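PDB 6UAV: Glyco_hydro_cc domain-containing protein from Pseudomonas viridiflava, which probably cleaves internal beta-1,3 linkages of beta-glucans as a family GH128 (subgroup II) endo-beta-1,3-glucanase built on a TIM-barrel fold. Local coordinates for residues A[82-87]-A[120-125]; A[161-166]-A[187-192]; A[183-188]-A[209-214]; A[198-203]-A[247-252]; A[205-210]-A[251-256]. All blocks are in the same frame, centred on the assembly; numbering follows the deposited sequence. Where two conformers were deposited one is given.

Contact 1. Residues A[82-87]-A[120-125]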
# COMPACT_ATOMS: atom_id res chain seq x y z
N ILE A 82 2.16 -7.26 -6.21
CA ILE A 82 3.39 -7.86 -5.64
C ILE A 82 3.77 -7.24 -4.29
O ILE A 82 4.45 -6.21 -4.24
CB ILE A 82 4.57 -7.86 -6.64
CG1 ILE A 82 4.12 -8.37 -8.03
CG2 ILE A 82 5.65 -8.74 -5.99
CD1 ILE A 82 5.20 -8.85 -8.97
N ASN A 83 3.38 -7.94 -3.22
CA ASN A 83 3.61 -7.43 -1.83
C ASN A 83 4.99 -7.80 -1.31
O ASN A 83 5.15 -8.92 -0.83
CB ASN A 83 2.55 -7.96 -0.87
CG ASN A 83 2.59 -7.16 0.42
OD1 ASN A 83 2.19 -6.00 0.43
ND2 ASN A 83 3.06 -7.77 1.49
N GLU A 84 5.96 -6.89 -1.37
CA GLU A 84 7.31 -7.11 -0.79
C GLU A 84 7.97 -8.33 -1.39
O GLU A 84 8.25 -9.32 -0.71
CB GLU A 84 7.18 -7.18 0.73
CG GLU A 84 6.81 -5.80 1.31
CD GLU A 84 6.98 -5.73 2.82
OE1 GLU A 84 7.45 -6.74 3.42
OE2 GLU A 84 6.64 -4.70 3.38
N PRO A 85 8.31 -8.30 -2.70
CA PRO A 85 8.95 -9.45 -3.32
C PRO A 85 10.29 -9.81 -2.72
O PRO A 85 10.68 -10.99 -2.76
CB PRO A 85 9.12 -9.02 -4.78
CG PRO A 85 9.14 -7.49 -4.73
CD PRO A 85 8.18 -7.13 -3.61
N ASN A 86 11.01 -8.82 -2.21
CA ASN A 86 12.36 -9.05 -1.64
C ASN A 86 12.27 -9.46 -0.17
O ASN A 86 13.30 -9.42 0.47
CB ASN A 86 13.25 -7.85 -1.89
CG ASN A 86 12.78 -6.55 -1.27
OD1 ASN A 86 11.56 -6.31 -1.22
ND2 ASN A 86 13.74 -5.71 -0.89
N LEU A 87 11.09 -9.77 0.36
CA LEU A 87 11.00 -10.28 1.74
C LEU A 87 10.62 -11.76 1.60
O LEU A 87 9.57 -12.06 0.98
CB LEU A 87 9.95 -9.53 2.55
CG LEU A 87 10.40 -8.21 3.20
CD1 LEU A 87 11.45 -8.46 4.28
CD2 LEU A 87 10.85 -7.19 2.17
N ALA A 120 5.50 -3.52 -4.53
CA ALA A 120 5.56 -2.85 -3.20
C ALA A 120 6.85 -3.25 -2.53
O ALA A 120 7.00 -4.44 -2.12
CB ALA A 120 4.36 -3.19 -2.36
N MET A 121 7.79 -2.30 -2.47
CA MET A 121 9.13 -2.53 -1.96
C MET A 121 9.25 -2.15 -0.48
O MET A 121 8.43 -1.40 0.07
CB MET A 121 10.15 -1.77 -2.81
CG MET A 121 10.07 -2.12 -4.32
SD MET A 121 10.15 -3.92 -4.69
CE MET A 121 11.81 -4.27 -4.12
N ASN A 122 10.27 -2.75 0.13
CA ASN A 122 10.73 -2.44 1.50
C ASN A 122 12.22 -2.82 1.55
O ASN A 122 12.77 -3.32 0.52
CB ASN A 122 9.82 -3.16 2.51
CG ASN A 122 9.88 -2.70 3.97
OD1 ASN A 122 10.82 -2.01 4.41
ND2 ASN A 122 8.84 -3.08 4.69
N TRP A 123 12.88 -2.64 2.70
CA TRP A 123 14.22 -3.22 2.92
C TRP A 123 14.03 -4.67 3.20
O TRP A 123 13.16 -4.97 4.01
CB TRP A 123 14.97 -2.51 4.05
CG TRP A 123 16.43 -2.77 3.92
CD1 TRP A 123 17.20 -3.73 4.49
CD2 TRP A 123 17.26 -2.07 2.99
NE1 TRP A 123 18.47 -3.66 3.98
CE2 TRP A 123 18.53 -2.65 3.06
CE3 TRP A 123 17.01 -0.97 2.17
CZ2 TRP A 123 19.60 -2.16 2.32
CZ3 TRP A 123 18.08 -0.46 1.47
CH2 TRP A 123 19.32 -1.09 1.49
N GLY A 124 14.79 -5.54 2.52
CA GLY A 124 14.42 -6.94 2.37
C GLY A 124 15.36 -7.90 3.04
O GLY A 124 16.35 -7.47 3.69
N THR A 125 14.98 -9.15 2.88
CA THR A 125 15.66 -10.34 3.46
C THR A 125 16.08 -11.31 2.37
O THR A 125 16.90 -12.21 2.64
CB THR A 125 14.78 -10.99 4.52
OG1 THR A 125 13.59 -11.35 3.85
CG2 THR A 125 14.53 -10.05 5.69

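Contact 2. Residues A[161-166]-A[187-192]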
# COMPACT_ATOMS: atom_id res chain seq x y z
N TRP A 161 7.25 1.32 4.72
CA TRP A 161 8.35 1.79 5.57
C TRP A 161 7.82 1.96 7.00
O TRP A 161 6.78 2.59 7.18
CB TRP A 161 8.93 3.08 5.02
CG TRP A 161 10.31 3.30 5.54
CD1 TRP A 161 10.72 4.28 6.42
CD2 TRP A 161 11.47 2.53 5.20
NE1 TRP A 161 12.06 4.15 6.64
CE2 TRP A 161 12.55 3.09 5.91
CE3 TRP A 161 11.71 1.44 4.33
CZ2 TRP A 161 13.82 2.56 5.83
CZ3 TRP A 161 12.97 0.91 4.27
CH2 TRP A 161 14.03 1.49 4.99
N TYR A 162 8.57 1.39 7.95
CA TYR A 162 8.23 1.36 9.39
C TYR A 162 9.29 2.06 10.27
O TYR A 162 9.52 1.68 11.41
CB TYR A 162 8.04 -0.11 9.78
CG TYR A 162 6.76 -0.68 9.24
CD1 TYR A 162 6.70 -1.16 7.93
CD2 TYR A 162 5.58 -0.64 9.97
CE1 TYR A 162 5.52 -1.70 7.42
CE2 TYR A 162 4.40 -1.17 9.48
CZ TYR A 162 4.37 -1.68 8.19
OH TYR A 162 3.20 -2.21 7.74
N ASP A 163 10.00 3.05 9.73
CA ASP A 163 11.14 3.68 10.45
C ASP A 163 11.19 5.13 10.03
O ASP A 163 10.38 5.60 9.23
CB ASP A 163 12.46 2.94 10.22
CG ASP A 163 13.45 2.95 11.36
OD1 ASP A 163 13.40 3.88 12.17
OD2 ASP A 163 14.29 2.04 11.39
N TYR A 164 12.11 5.86 10.67
CA TYR A 164 12.48 7.20 10.19
C TYR A 164 13.08 7.10 8.78
O TYR A 164 13.41 6.00 8.30
CB TYR A 164 13.52 7.80 11.14
CG TYR A 164 13.01 7.99 12.54
CD1 TYR A 164 13.16 6.99 13.48
CD2 TYR A 164 12.40 9.17 12.95
CE1 TYR A 164 12.71 7.12 14.78
CE2 TYR A 164 11.95 9.33 14.26
CZ TYR A 164 12.06 8.29 15.16
OH TYR A 164 11.66 8.43 16.46
N GLY A 165 13.15 8.26 8.12
CA GLY A 165 13.81 8.41 6.81
C GLY A 165 12.94 8.04 5.64
O GLY A 165 13.52 7.84 4.50
N LEU A 166 11.62 7.96 5.81
CA LEU A 166 10.78 7.63 4.64
C LEU A 166 11.05 8.59 3.45
O LEU A 166 11.20 8.12 2.31
CB LEU A 166 9.32 7.58 5.06
CG LEU A 166 8.32 7.52 3.92
CD1 LEU A 166 8.54 6.30 3.00
CD2 LEU A 166 6.95 7.50 4.50
N ASN A 187 5.68 4.42 12.32
CA ASN A 187 7.06 4.33 12.83
C ASN A 187 7.16 3.31 13.96
O ASN A 187 6.61 3.56 15.04
CB ASN A 187 7.58 5.68 13.28
CG ASN A 187 9.09 5.70 13.39
OD1 ASN A 187 9.72 4.68 13.76
ND2 ASN A 187 9.67 6.85 13.04
N TRP A 188 7.87 2.22 13.71
CA TRP A 188 8.08 1.10 14.65
C TRP A 188 9.52 1.05 15.11
O TRP A 188 9.97 -0.00 15.59
CB TRP A 188 7.64 -0.20 13.97
CG TRP A 188 6.16 -0.33 13.79
CD1 TRP A 188 5.19 0.63 13.88
CD2 TRP A 188 5.49 -1.54 13.41
NE1 TRP A 188 3.95 0.08 13.62
CE2 TRP A 188 4.11 -1.26 13.36
CE3 TRP A 188 5.94 -2.85 13.18
CZ2 TRP A 188 3.18 -2.24 12.99
CZ3 TRP A 188 5.01 -3.83 12.89
CH2 TRP A 188 3.65 -3.52 12.79
N HIS A 189 10.25 2.17 15.09
CA HIS A 189 11.62 2.17 15.65
C HIS A 189 11.61 1.62 17.08
O HIS A 189 10.80 2.05 17.88
CB HIS A 189 12.20 3.58 15.67
CG HIS A 189 13.67 3.64 15.77
ND1 HIS A 189 14.43 3.63 14.61
CD2 HIS A 189 14.52 3.74 16.82
CE1 HIS A 189 15.70 3.81 14.94
NE2 HIS A 189 15.80 3.84 16.32
N THR A 190 12.48 0.66 17.36
CA THR A 190 12.49 -0.11 18.62
C THR A 190 13.83 0.04 19.36
O THR A 190 13.88 -0.04 20.63
CB THR A 190 12.16 -1.57 18.28
OG1 THR A 190 10.80 -1.56 17.83
CG2 THR A 190 12.33 -2.49 19.48
N LEU A 191 14.94 0.15 18.64
CA LEU A 191 16.27 0.18 19.29
C LEU A 191 16.35 1.29 20.33
O LEU A 191 15.75 2.40 20.16
CB LEU A 191 17.36 0.37 18.23
CG LEU A 191 17.58 -0.81 17.29
CD1 LEU A 191 18.67 -0.44 16.31
CD2 LEU A 191 18.06 -2.02 18.09
N ASP A 192 17.06 1.00 21.41
CA ASP A 192 17.17 1.94 22.55
C ASP A 192 18.17 3.06 22.24
O ASP A 192 19.24 3.03 22.80
CB ASP A 192 17.50 1.16 23.83
CG ASP A 192 17.40 1.99 25.12
OD1 ASP A 192 16.97 3.18 25.10
OD2 ASP A 192 17.76 1.43 26.16

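Contact 3. Residues A[183-188]-A[209-214]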
# COMPACT_ATOMS: atom_id res chain seq x y z
N THR A 183 2.08 2.23 0.66
CA THR A 183 0.84 1.46 0.95
C THR A 183 0.89 0.80 2.33
O THR A 183 -0.07 0.15 2.72
CB THR A 183 0.57 0.46 -0.18
OG1 THR A 183 1.75 -0.33 -0.34
CG2 THR A 183 0.23 1.19 -1.45
N GLU A 184 2.00 0.94 3.03
CA GLU A 184 2.11 0.62 4.47
C GLU A 184 3.13 1.60 5.05
O GLU A 184 4.28 1.72 4.54
CB GLU A 184 2.63 -0.78 4.82
CG GLU A 184 1.81 -1.90 4.23
CD GLU A 184 2.31 -3.28 4.54
OE1 GLU A 184 3.15 -3.47 5.47
OE2 GLU A 184 1.89 -4.24 3.80
N PHE A 185 2.73 2.28 6.12
CA PHE A 185 3.69 3.08 6.93
C PHE A 185 3.16 3.28 8.33
O PHE A 185 1.98 3.16 8.61
CB PHE A 185 4.03 4.42 6.30
CG PHE A 185 2.97 5.47 6.31
CD1 PHE A 185 1.80 5.30 5.62
CD2 PHE A 185 3.12 6.60 7.10
CE1 PHE A 185 0.80 6.27 5.64
CE2 PHE A 185 2.16 7.58 7.10
CZ PHE A 185 0.99 7.40 6.39
N ALA A 186 4.14 3.46 9.21
CA ALA A 186 4.00 3.78 10.64
C ALA A 186 5.43 3.94 11.11
O ALA A 186 6.35 3.52 10.35
CB ALA A 186 3.28 2.64 11.31
N ASN A 187 5.68 4.42 12.32
CA ASN A 187 7.06 4.33 12.83
C ASN A 187 7.16 3.31 13.96
O ASN A 187 6.61 3.56 15.04
CB ASN A 187 7.58 5.68 13.28
CG ASN A 187 9.09 5.70 13.39
OD1 ASN A 187 9.72 4.68 13.76
ND2 ASN A 187 9.67 6.85 13.04
N TRP A 188 7.87 2.22 13.71
CA TRP A 188 8.08 1.10 14.65
C TRP A 188 9.52 1.05 15.11
O TRP A 188 9.97 -0.00 15.59
CB TRP A 188 7.64 -0.20 13.97
CG TRP A 188 6.16 -0.33 13.79
CD1 TRP A 188 5.19 0.63 13.88
CD2 TRP A 188 5.49 -1.54 13.41
NE1 TRP A 188 3.95 0.08 13.62
CE2 TRP A 188 4.11 -1.26 13.36
CE3 TRP A 188 5.94 -2.85 13.18
CZ2 TRP A 188 3.18 -2.24 12.99
CZ3 TRP A 188 5.01 -3.83 12.89
CH2 TRP A 188 3.65 -3.52 12.79
N GLU A 209 4.23 14.04 11.15
CA GLU A 209 5.42 14.34 10.30
C GLU A 209 5.29 13.59 8.96
O GLU A 209 5.40 14.21 7.92
CB GLU A 209 6.72 13.94 11.00
CG GLU A 209 7.25 15.09 11.79
CD GLU A 209 8.71 15.06 12.20
OE1 GLU A 209 9.45 14.12 11.77
OE2 GLU A 209 9.07 15.96 12.98
N MET A 210 5.05 12.29 9.03
CA MET A 210 5.02 11.44 7.81
C MET A 210 3.83 11.85 6.95
O MET A 210 4.02 11.96 5.75
CB MET A 210 4.95 9.98 8.18
CG MET A 210 6.13 9.57 9.00
SD MET A 210 6.07 7.80 9.63
CE MET A 210 6.83 7.17 8.16
N VAL A 211 2.66 12.04 7.53
CA VAL A 211 1.46 12.40 6.73
C VAL A 211 1.70 13.76 6.07
O VAL A 211 1.36 13.93 4.84
CB VAL A 211 0.16 12.39 7.58
CG1 VAL A 211 -1.00 13.08 6.85
CG2 VAL A 211 -0.19 10.97 7.92
N THR A 212 2.24 14.72 6.81
CA THR A 212 2.47 16.08 6.22
C THR A 212 3.41 15.93 5.03
O THR A 212 3.21 16.61 4.00
CB THR A 212 3.03 17.06 7.23
OG1 THR A 212 2.06 17.19 8.26
CG2 THR A 212 3.33 18.42 6.62
N MET A 213 4.46 15.15 5.21
CA MET A 213 5.47 14.99 4.16
C MET A 213 4.81 14.31 2.94
O MET A 213 5.01 14.83 1.80
CB MET A 213 6.64 14.18 4.72
CG MET A 213 7.75 13.91 3.73
SD MET A 213 7.46 12.42 2.77
CE MET A 213 7.57 11.17 4.04
N LEU A 214 3.98 13.29 3.14
CA LEU A 214 3.38 12.52 2.03
C LEU A 214 2.33 13.37 1.32
O LEU A 214 2.26 13.28 0.11
CB LEU A 214 2.80 11.21 2.53
CG LEU A 214 3.82 10.21 3.06
CD1 LEU A 214 3.09 9.05 3.74
CD2 LEU A 214 4.78 9.67 1.97

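Contact 4. Residues A[198-203]-A[247-252]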
# COMPACT_ATOMS: atom_id res chain seq x y z
N ASP A 198 7.70 4.39 21.67
CA ASP A 198 7.31 3.56 22.84
C ASP A 198 6.18 4.29 23.58
O ASP A 198 5.89 3.94 24.71
CB ASP A 198 8.51 3.25 23.72
CG ASP A 198 9.22 4.56 24.10
OD1 ASP A 198 8.88 5.59 23.55
OD2 ASP A 198 9.94 4.46 25.19
N SER A 199 5.53 5.25 22.91
CA SER A 199 4.36 5.96 23.47
C SER A 199 3.39 6.33 22.34
O SER A 199 3.78 6.49 21.14
CB SER A 199 4.75 7.18 24.30
OG SER A 199 5.27 8.22 23.46
N LEU A 200 2.14 6.56 22.73
CA LEU A 200 1.15 7.13 21.78
C LEU A 200 1.58 8.53 21.30
O LEU A 200 1.41 8.82 20.07
CB LEU A 200 -0.25 7.12 22.41
CG LEU A 200 -1.31 7.89 21.61
CD1 LEU A 200 -1.53 7.24 20.23
CD2 LEU A 200 -2.63 8.05 22.36
N GLU A 201 2.02 9.44 22.17
CA GLU A 201 2.40 10.78 21.68
C GLU A 201 3.45 10.56 20.52
O GLU A 201 3.38 11.26 19.52
CB GLU A 201 2.90 11.72 22.79
CG GLU A 201 2.37 13.19 22.63
CD GLU A 201 0.86 13.42 22.38
OE1 GLU A 201 0.01 12.91 23.16
OE2 GLU A 201 0.49 14.12 21.38
N LYS A 202 4.37 9.61 20.68
CA LYS A 202 5.56 9.54 19.79
C LYS A 202 5.02 9.03 18.46
O LYS A 202 5.43 9.56 17.46
CB LYS A 202 6.65 8.64 20.38
CG LYS A 202 7.47 9.33 21.46
CD LYS A 202 8.63 8.49 21.98
CE LYS A 202 9.17 9.03 23.28
NZ LYS A 202 10.30 8.26 23.88
N GLN A 203 4.04 8.13 18.49
CA GLN A 203 3.45 7.64 17.21
C GLN A 203 2.65 8.79 16.60
O GLN A 203 2.67 8.95 15.37
CB GLN A 203 2.56 6.40 17.39
CG GLN A 203 2.21 5.70 16.10
CD GLN A 203 3.43 5.17 15.39
OE1 GLN A 203 3.86 5.76 14.42
NE2 GLN A 203 3.93 4.02 15.83
N THR A 247 -9.55 4.82 17.87
CA THR A 247 -8.60 5.16 18.93
C THR A 247 -8.29 6.66 18.85
O THR A 247 -8.70 7.36 17.91
CB THR A 247 -7.29 4.39 18.80
OG1 THR A 247 -6.71 4.74 17.53
CG2 THR A 247 -7.49 2.89 18.90
N GLU A 248 -7.61 7.16 19.86
CA GLU A 248 -7.07 8.53 19.77
C GLU A 248 -6.25 8.68 18.48
O GLU A 248 -6.41 9.68 17.78
CB GLU A 248 -6.27 8.84 21.02
CG GLU A 248 -5.67 10.20 20.98
CD GLU A 248 -5.04 10.57 22.31
OE1 GLU A 248 -5.40 9.95 23.31
OE2 GLU A 248 -4.08 11.35 22.27
N LEU A 249 -5.39 7.72 18.18
CA LEU A 249 -4.54 7.79 16.97
C LEU A 249 -5.45 7.89 15.74
O LEU A 249 -5.12 8.66 14.82
CB LEU A 249 -3.61 6.58 16.85
CG LEU A 249 -2.62 6.72 15.70
CD1 LEU A 249 -1.51 7.69 16.06
CD2 LEU A 249 -2.07 5.36 15.30
N GLY A 250 -6.51 7.08 15.71
CA GLY A 250 -7.41 7.05 14.54
C GLY A 250 -8.08 8.39 14.34
O GLY A 250 -8.12 8.89 13.24
N GLN A 251 -8.64 8.96 15.42
CA GLN A 251 -9.28 10.29 15.33
C GLN A 251 -8.20 11.24 14.78
O GLN A 251 -8.51 12.12 13.93
CB GLN A 251 -9.84 10.68 16.71
CG GLN A 251 -10.76 11.88 16.66
CD GLN A 251 -12.20 11.48 16.45
OE1 GLN A 251 -12.80 11.75 15.40
NE2 GLN A 251 -12.79 10.84 17.46
N TYR A 252 -6.99 11.16 15.30
CA TYR A 252 -5.91 12.12 14.95
C TYR A 252 -5.61 12.01 13.45
O TYR A 252 -5.66 13.02 12.70
CB TYR A 252 -4.69 11.89 15.84
CG TYR A 252 -3.59 12.89 15.64
CD1 TYR A 252 -3.77 14.21 16.01
CD2 TYR A 252 -2.33 12.52 15.22
CE1 TYR A 252 -2.75 15.15 15.92
CE2 TYR A 252 -1.30 13.44 15.14
CZ TYR A 252 -1.50 14.77 15.46
OH TYR A 252 -0.52 15.73 15.35

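Contact 5. Residues A[205-210]-A[251-256]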
# COMPACT_ATOMS: atom_id res chain seq x y z
N GLN A 205 3.21 12.03 16.91
CA GLN A 205 4.23 12.97 16.39
C GLN A 205 4.71 12.46 15.02
O GLN A 205 4.81 13.25 14.06
CB GLN A 205 5.32 13.16 17.43
CG GLN A 205 6.28 14.30 17.11
CD GLN A 205 7.30 13.98 16.04
OE1 GLN A 205 7.69 12.83 15.84
NE2 GLN A 205 7.72 15.01 15.32
N GLN A 206 5.03 11.19 14.94
CA GLN A 206 5.63 10.64 13.71
C GLN A 206 4.53 10.51 12.63
O GLN A 206 4.83 10.84 11.45
CB GLN A 206 6.30 9.31 13.99
CG GLN A 206 7.73 9.51 14.47
CD GLN A 206 8.57 10.17 13.40
OE1 GLN A 206 8.84 9.55 12.36
NE2 GLN A 206 8.96 11.44 13.64
N MET A 207 3.30 10.18 13.00
CA MET A 207 2.17 10.19 12.03
C MET A 207 2.02 11.58 11.45
O MET A 207 1.90 11.72 10.22
CB MET A 207 0.85 9.75 12.69
CG MET A 207 -0.34 9.97 11.79
SD MET A 207 -1.86 9.51 12.62
CE MET A 207 -1.77 7.73 12.37
N ALA A 208 2.03 12.61 12.27
CA ALA A 208 1.84 13.98 11.72
C ALA A 208 2.99 14.30 10.74
O ALA A 208 2.75 14.86 9.66
CB ALA A 208 1.73 14.98 12.86
N GLU A 209 4.23 14.04 11.15
CA GLU A 209 5.42 14.34 10.30
C GLU A 209 5.29 13.59 8.96
O GLU A 209 5.40 14.21 7.92
CB GLU A 209 6.72 13.94 11.00
CG GLU A 209 7.25 15.09 11.79
CD GLU A 209 8.71 15.06 12.20
OE1 GLU A 209 9.45 14.12 11.77
OE2 GLU A 209 9.07 15.96 12.98
N MET A 210 5.05 12.29 9.03
CA MET A 210 5.02 11.44 7.81
C MET A 210 3.83 11.85 6.95
O MET A 210 4.02 11.96 5.75
CB MET A 210 4.95 9.98 8.18
CG MET A 210 6.13 9.57 9.00
SD MET A 210 6.07 7.80 9.63
CE MET A 210 6.83 7.17 8.16
N GLN A 251 -8.64 8.96 15.42
CA GLN A 251 -9.28 10.29 15.33
C GLN A 251 -8.20 11.24 14.78
O GLN A 251 -8.51 12.12 13.93
CB GLN A 251 -9.84 10.68 16.71
CG GLN A 251 -10.76 11.88 16.66
CD GLN A 251 -12.20 11.48 16.45
OE1 GLN A 251 -12.80 11.75 15.40
NE2 GLN A 251 -12.79 10.84 17.46
N TYR A 252 -6.99 11.16 15.30
CA TYR A 252 -5.91 12.12 14.95
C TYR A 252 -5.61 12.01 13.45
O TYR A 252 -5.66 13.02 12.70
CB TYR A 252 -4.69 11.89 15.84
CG TYR A 252 -3.59 12.89 15.64
CD1 TYR A 252 -3.77 14.21 16.01
CD2 TYR A 252 -2.33 12.52 15.22
CE1 TYR A 252 -2.75 15.15 15.92
CE2 TYR A 252 -1.30 13.44 15.14
CZ TYR A 252 -1.50 14.77 15.46
OH TYR A 252 -0.52 15.73 15.35
N TYR A 253 -5.40 10.79 12.99
CA TYR A 253 -5.15 10.49 11.55
C TYR A 253 -6.19 11.16 10.65
O TYR A 253 -5.83 11.82 9.62
CB TYR A 253 -5.13 9.00 11.30
CG TYR A 253 -4.73 8.55 9.92
CD1 TYR A 253 -3.54 8.91 9.33
CD2 TYR A 253 -5.52 7.65 9.20
CE1 TYR A 253 -3.14 8.47 8.07
CE2 TYR A 253 -5.13 7.17 7.96
CZ TYR A 253 -3.92 7.55 7.39
OH TYR A 253 -3.49 7.14 6.17
N LEU A 254 -7.46 10.99 10.99
CA LEU A 254 -8.55 11.46 10.11
C LEU A 254 -8.64 12.97 10.11
O LEU A 254 -9.20 13.54 9.11
CB LEU A 254 -9.87 10.79 10.53
CG LEU A 254 -9.85 9.26 10.58
CD1 LEU A 254 -11.21 8.73 11.04
CD2 LEU A 254 -9.48 8.65 9.26
N SER A 255 -8.13 13.62 11.15
CA SER A 255 -8.20 15.09 11.36
C SER A 255 -7.07 15.81 10.65
O SER A 255 -7.16 17.04 10.52
CB SER A 255 -8.08 15.42 12.84
OG SER A 255 -6.67 15.44 13.24
N LEU A 256 -5.99 15.12 10.32
CA LEU A 256 -4.77 15.80 9.80
C LEU A 256 -5.11 16.58 8.53
O LEU A 256 -5.91 16.15 7.70
CB LEU A 256 -3.66 14.77 9.59
CG LEU A 256 -3.07 14.29 10.92
CD1 LEU A 256 -2.14 13.09 10.73
CD2 LEU A 256 -2.39 15.42 11.65

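Contact 1. Residues A[82-87]-A[120-125]
Glu84 and Asn122 meet at the C-terminal mouth of an eight-stranded TIM barrel, the end where enzymes of this fold build their active sites. Asn122 ND2 gives Glu84 OE2 a nearly straight bond of 3.0 Å (177° at the hydrogen). The bond lies in the amide plane but comes down on the carboxylate from above, because the two flat groups stand almost perpendicular while the side chains run alongside each other. His160 ND1 holds the same OE2, so two nitrogens fix the carboxylate. Consecutive Asn83 and Glu84, just beyond the fourth strand, recall the clan GH-A glycosidases, where that glutamate is the acid/base; the placement of Glu84 is consistent with that role. A glycerol, probably from the crystallisation liquor, bonds to Asn122 OD1, consistent with a pocket.

The second shell is set by the type I turn 84-87. Asn86 CG sits between the backbone N and the carbonyl carbon (chi1 61°), which swings ND2 across to Asn122 O at 2.9 Å; Tyr129 O takes ND2 as well. Asn86 O accepts from Thr125 N at 3.0 Å. Ala120 N bonds to Ile82 O at 2.9 Å, part of the single beta bridge that pairs Ala120 with Asn83. Met121, folded at chi2 and chi3, crosses Pro85, Met121 SD lying 3.7 Å from Pro85 CG. At the far end Leu87 CD2 rests 3.6 Å from Gly124 CA.

Contact 2. Residues A[161-166]-A[187-192]
Two loops at the C-terminal mouth of the barrel, following the sixth and seventh strands, are joined here by Tyr162 and Trp188, Asp163 and His189. Trp188 N bonds to Tyr162 O at 2.9 Å, and the two aromatic side chains then run the same way. Tyr162 turns its edge to the indole face in a T-shaped pair, CD2 lying 3.6 Å from Trp188 CD2, with the planes 59° apart. The phenol hydroxyl is held by Glu184, while Ser237 takes the indole nitrogen. A glycerol, probably from the crystallisation liquor, bonds to Tyr162 N.

Asp163 OD1 is gripped twice. His189 ND1 donates to it at 2.7 Å on the syn side, close to the imidazole plane, and Tyr164 N at 2.8 Å on the anti side. The opposite nitrogen of that imidazole bonds to Asp193, which further restrains its rotation. Tyr164 points an edge at the histidine face and receives Asn187 ND2 over the centre of its own ring, 3.5 Å from CZ, while Gln206 OE1 accepts from that nitrogen. Asn187 OD1 closes an Asx turn by accepting from His189 N. Such aromatic-rich loops rimming the C-terminal strand ends are typical of carbohydrate-active TIM barrels.

Contact 3. Residues A[183-188]-A[209-214]
The Phe185 ring has Leu214 CD1 over one face and Val211 CG2 at its edge, near the ring plane. The leucine methyl makes a CH-pi contact, 3.9 Å from the ring centroid and only 16° off the normal, displaced slightly toward CE2 and CZ. Val211 CG2 approaches CZ at 4.1 Å, the two side chains crossing at about a right angle. Met210 slides past in the opposite direction: its CB is 3.8 Å from Phe185 CE2, and its sulfur lies at the rim in a Met-aromatic contact, SD 5.4 Å from the centroid and 88° off the normal.

This is the core of a beta-alpha-beta unit of the TIM barrel, where the seventh strand packs beneath helix 200-216 before the chain returns as strand 220-225. Phe185 CG takes the position between its backbone N and carbonyl carbon (chi1 72°), sending the ring outward from the strand into the layer between barrel and helix. Met210, extended as far as SD and bent at chi3, carries its terminal methyl back to Phe185 CD2 at 3.9 Å. The sulfur also lies 4.2 Å from Ala186 C. On the helix side Leu214 further touches Val220 and Tyr223 of the eighth strand, while Met210 rests on Leu166 of the preceding helix.

Contact 4. Residues A[198-203]-A[247-252]
Leu200 wedges its two methyls between Glu248 and Leu249, and this forms the tight half of the contact between two helix starts. CD2 lies close against the glutamate's carboxylate end, 3.5 Å from Glu248 CD. The other branch, CD1, meets Leu249 CB at 4.0 Å. With CG anti to the backbone N (chi1 171°), the fork of Leu200 is directed at the neighbouring helix. Deeper in, Gln203 touches through aliphatic atoms, its CG 4.2 Å from Leu249 CD1, while its amide turns to the carbonyls of Asn187 and His235.

The solvent side is loose and charged. Glu201 OE1 and Glu248 OE2 approach only to 4.5 Å, and the closeness of like charges is probably eased by Lys204, salt-bridged to Glu248 and weakly paired with Glu201. Each helix start carries its own N-cap: Ser199 OG accepts from Lys202 N at 3.2 Å, and Thr247 OG1 from Gly250 N at 3.0 Å.

In the TIM barrel these are the helices that follow the seventh and eighth strands. Leu249 continues inward onto Met207 of helix 200-216 and Trp225 of strand 220-225, while Leu200 leans on Phe236 in the loop that precedes helix 248-255.

Contact 5. Residues A[205-210]-A[251-256]
Tyr252 O, in the residue whose ring rests on Met207 and Ala208, accepts from Ser255 N at 3.0 Å; Ser255 OG may add a second bond, but the serine has two conformers and this one is doubtful. Across the helix pair the packing is apolar. With chi1 at 170° Met207 reaches straight out to SD, which lodges 3.6 Å from Tyr253 CB. A bend at chi3 then lays CE 3.7 Å from Tyr253 CD1. The sulfur makes oblique Met-aromatic contacts with both tyrosines, and Leu256 CD1 backs Met207 CG at 3.8 Å. Beside it, Ala208 CB abuts the phenol oxygen, 3.4 Å from Tyr252 OH.

The short helical segments run nearly parallel, 19° apart with axes 10.4 Å from each other. Tyr253 reaches on to Gly7 O of the first strand and packs on Trp225 of the eighth. Neighbouring, nearly parallel helices wrapped round a closed parallel sheet are typical of the (beta/alpha)8 barrel, here between the helices that follow the seventh and eighth strands.

From the N terminus, contact 1 comes first and on its own, closing a 32-residue excursion through helix 95-112 to join the loops after the fourth and fifth strands. The rest crowd the last two-fifths of the chain. Contact 2 links the loops after the sixth and seventh strands, and contact 3 begins where it ends, sharing Asn187 and Trp188 and turning outward to helix 200-216. Contact 4 crosses contact 3 along the chain, and contact 5 follows on the same two helices, its centre about 8 Å from that of contact 4. At the barrel mouth, Glu84 of contact 1 faces Glu184 of 183-188, with OE2 and OE1 4.3 Å apart.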